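Local coordinates for esterase (Rhizomucor miehei CAU432, PDB 4WY8), which hydrolyses carboxylic esters and probably does so with the serine nucleophile of an alpha/beta hydrolase fold, at residues A36-D41 / S96-R101. Residues are numbered along the deposited sequence; the frame is centred on the assembly and turned at random.
Sequences ASIIDD and SKLTHR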
ATOM      1  N   ALA A  36     -14.083 -27.375   9.357  1.00 21.28           N
ATOM      2  CA  ALA A  36     -14.853 -27.253  10.596  1.00 23.61           C
ATOM      3  C   ALA A  36     -14.577 -25.931  11.298  1.00 23.74           C
ATOM      4  O   ALA A  36     -15.500 -25.282  11.774  1.00 24.97           O
ATOM      5  CB  ALA A  36     -14.553 -28.416  11.534  1.00 26.57           C
ATOM      6  N   SER A  37     -13.315 -25.521  11.337  1.00 20.99           N
ATOM      7  CA  SER A  37     -12.941 -24.265  11.973  1.00 14.81           C
ATOM      8  C   SER A  37     -13.589 -23.076  11.269  1.00 23.16           C
ATOM      9  O   SER A  37     -13.837 -22.045  11.889  1.00 24.94           O
ATOM     10  CB  SER A  37     -11.421 -24.097  11.988  1.00 25.90           C
ATOM     11  OG  SER A  37     -10.932 -23.789  10.686  1.00 29.82           O
ATOM     12  N   ILE A  38     -13.824 -23.181   9.965  1.00 20.89           N
ATOM     13  CA  ILE A  38     -14.584 -22.104   9.335  1.00 21.03           C
ATOM     14  C   ILE A  38     -16.097 -22.180   9.667  1.00 23.47           C
ATOM     15  O   ILE A  38     -16.709 -21.193  10.100  1.00 18.93           O
ATOM     16  CB  ILE A  38     -14.410 -22.091   7.799  1.00 17.14           C
ATOM     17  CG1 ILE A  38     -12.925 -22.014   7.407  1.00 15.40           C
ATOM     18  CG2 ILE A  38     -15.177 -20.930   7.213  1.00 16.80           C
ATOM     19  CD1 ILE A  38     -12.242 -20.701   7.816  1.00 13.55           C
ATOM     20  N   ILE A  39     -16.697 -23.348   9.469  1.00 20.81           N
ATOM     21  CA  ILE A  39     -18.147 -23.486   9.661  1.00 28.27           C
ATOM     22  C   ILE A  39     -18.566 -23.194  11.111  1.00 33.17           C
ATOM     23  O   ILE A  39     -19.617 -22.599  11.353  1.00 34.60           O
ATOM     24  CB  ILE A  39     -18.641 -24.894   9.255  1.00 25.07           C
ATOM     25  CG1 ILE A  39     -18.325 -25.156   7.780  1.00 23.18           C
ATOM     26  CG2 ILE A  39     -20.137 -25.023   9.488  1.00 26.93           C
ATOM     27  CD1 ILE A  39     -18.354 -26.621   7.396  1.00 31.38           C
ATOM     28  N   ASP A  40     -17.727 -23.597  12.061  1.00 28.24           N
ATOM     29  CA  ASP A  40     -17.997 -23.420  13.489  1.00 30.78           C
ATOM     30  C   ASP A  40     -17.594 -22.056  14.061  1.00 28.54           C
ATOM     31  O   ASP A  40     -17.798 -21.798  15.246  1.00 29.90           O
ATOM     32  CB  ASP A  40     -17.284 -24.510  14.294  1.00 29.92           C
ATOM     33  CG  ASP A  40     -17.718 -25.900  13.892  1.00 36.98           C
ATOM     34  OD1 ASP A  40     -18.898 -26.062  13.504  1.00 40.12           O
ATOM     35  OD2 ASP A  40     -16.873 -26.824  13.960  1.00 47.24           O
ATOM     36  N   ASP A  41     -16.946 -21.212  13.268  1.00 27.52           N
ATOM     37  CA  ASP A  41     -16.653 -19.860  13.737  1.00 22.94           C
ATOM     38  C   ASP A  41     -17.971 -19.089  13.768  1.00 24.42           C
ATOM     39  O   ASP A  41     -18.700 -19.055  12.775  1.00 26.66           O
ATOM     40  CB  ASP A  41     -15.620 -19.177  12.841  1.00 23.19           C
ATOM     41  CG  ASP A  41     -15.040 -17.909  13.457  1.00 23.15           C
ATOM     42  OD1 ASP A  41     -15.806 -17.034  13.928  1.00 25.17           O
ATOM     43  OD2 ASP A  41     -13.799 -17.784  13.467  1.00 26.79           O
ATOM     44  N   SER A  96      -9.525 -23.852   0.509  1.00 13.87           N
ATOM     45  CA  SER A  96     -10.725 -24.154  -0.277  1.00 13.27           C
ATOM     46  C   SER A  96     -11.497 -22.882  -0.546  1.00 11.06           C
ATOM     47  O   SER A  96     -11.155 -21.816  -0.036  1.00 12.62           O
ATOM     48  CB  SER A  96     -11.636 -25.129   0.457  1.00 13.36           C
ATOM     49  OG  SER A  96     -12.264 -24.460   1.540  1.00 18.01           O
ATOM     50  N   LYS A  97     -12.588 -23.007  -1.275  1.00 12.47           N
ATOM     51  CA  LYS A  97     -13.497 -21.889  -1.454  1.00 15.99           C
ATOM     52  C   LYS A  97     -14.120 -21.420  -0.148  1.00 17.15           C
ATOM     53  O   LYS A  97     -14.541 -20.256  -0.031  1.00 12.91           O
ATOM     54  CB  LYS A  97     -14.582 -22.267  -2.451  1.00 16.10           C
ATOM     55  CG  LYS A  97     -15.293 -23.575  -2.167  1.00 17.04           C
ATOM     56  CD  LYS A  97     -16.149 -23.883  -3.408  1.00 22.65           C
ATOM     57  CE  LYS A  97     -16.576 -25.334  -3.490  1.00 26.94           C
ATOM     58  NZ  LYS A  97     -17.062 -25.646  -4.872  1.00 24.97           N
ATOM     59  N   LEU A  98     -14.096 -22.293   0.855  1.00 16.12           N
ATOM     60  CA  LEU A  98     -14.650 -21.969   2.168  1.00 16.74           C
ATOM     61  C   LEU A  98     -13.644 -21.160   2.996  1.00 14.17           C
ATOM     62  O   LEU A  98     -13.995 -20.133   3.591  1.00 13.08           O
ATOM     63  CB  LEU A  98     -15.059 -23.267   2.901  1.00 20.08           C
ATOM     64  CG  LEU A  98     -15.771 -23.210   4.260  1.00 23.23           C
ATOM     65  CD1 LEU A  98     -17.100 -22.429   4.214  1.00 15.43           C
ATOM     66  CD2 LEU A  98     -15.973 -24.630   4.848  1.00 21.67           C
ATOM     67  N   THR A  99     -12.385 -21.589   3.024  1.00 13.31           N
ATOM     68  CA  THR A  99     -11.402 -20.836   3.793  1.00 10.89           C
ATOM     69  C   THR A  99     -11.221 -19.436   3.217  1.00 14.43           C
ATOM     70  O   THR A  99     -10.945 -18.470   3.953  1.00 14.92           O
ATOM     71  CB  THR A  99     -10.045 -21.530   3.832  1.00 13.05           C
ATOM     72  OG1 THR A  99      -9.532 -21.693   2.505  1.00 14.77           O
ATOM     73  CG2 THR A  99     -10.185 -22.896   4.484  1.00 15.88           C
ATOM     74  N   HIS A 100     -11.408 -19.302   1.909  1.00 10.34           N
ATOM     75  CA  HIS A 100     -11.153 -18.009   1.275  1.00 11.27           C
ATOM     76  C   HIS A 100     -12.433 -17.305   0.895  1.00 12.16           C
ATOM     77  O   HIS A 100     -12.409 -16.314   0.154  1.00 11.76           O
ATOM     78  CB  HIS A 100     -10.260 -18.175   0.046  1.00 10.44           C
ATOM     79  CG  HIS A 100      -8.849 -18.541   0.385  1.00 10.27           C
ATOM     80  ND1 HIS A 100      -8.506 -19.749   0.954  1.00  8.36           N
ATOM     81  CD2 HIS A 100      -7.697 -17.827   0.280  1.00 11.16           C
ATOM     82  CE1 HIS A 100      -7.197 -19.776   1.167  1.00 11.51           C
ATOM     83  NE2 HIS A 100      -6.684 -18.623   0.770  1.00 12.63           N
ATOM     84  N   ARG A 101     -13.553 -17.826   1.394  1.00 13.28           N
ATOM     85  CA  ARG A 101     -14.849 -17.237   1.105  1.00 12.33           C
ATOM     86  C   ARG A 101     -14.888 -15.763   1.485  1.00 13.76           C
ATOM     87  O   ARG A 101     -15.391 -14.924   0.735  1.00 11.93           O
ATOM     88  CB  ARG A 101     -15.964 -17.987   1.843  1.00 10.37           C
ATOM     89  CG  ARG A 101     -17.321 -17.292   1.699  1.00 15.46           C
ATOM     90  CD  ARG A 101     -18.419 -18.069   2.407  1.00 16.48           C
ATOM     91  NE  ARG A 101     -18.155 -18.150   3.836  1.00 15.58           N
ATOM     92  CZ  ARG A 101     -18.783 -18.972   4.668  1.00 15.14           C
ATOM     93  NH1 ARG A 101     -19.711 -19.795   4.212  1.00 14.21           N
ATOM     94  NH2 ARG A 101     -18.479 -18.962   5.954  1.00 13.13           N
TER
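Ile38 and Leu98 run past each other in opposite directions, and their branches interlock where the last turn of helix 27-39 meets the loop leading into helix 101-111. The CG2 methyl of Ile38 lies 3.8 Å from CG of Leu98 and is almost as near its CD1. Leu98 divides its two methyls: CD1 stays with Ile38, while CD2 reaches CG1 of Ile39 at 3.8 Å, the two side chains crossing roughly at a right angle. With CG1 beside the backbone N (chi1 -55°), the longer arm of Ile38 passes across Thr99 at about a right angle, CG1 4.1 Å from both CA and CG2 of that residue. Arg101 bends at chi3 (62°), bringing its guanidinium over CD1 of Leu98, which sits under one face toward the rim; NH2 also comes within 4.0 Å of Ile38 CG2, obliquely. Leu45 and Leu48 touch the same arginine.

The loop is braced from within. OG of Ser96 accepts hydrogen bonds from the backbone N of Leu98 (2.9 Å) and of Thr99, forming an ST turn and an ST motif, and OG1 of Thr99 is hydrogen-bonded to ND1 of His100 at 2.7 Å. His100 bonds through NE2 to Asp163, within the probable nucleophile elbow. No hydrogen bond crosses between 36-41 and 96-101, so apolar contact of aliphatic branches joins helix 27-39 to a loop in which Ser96, Thr99 and His100 bond to the loop itself and to Asp163.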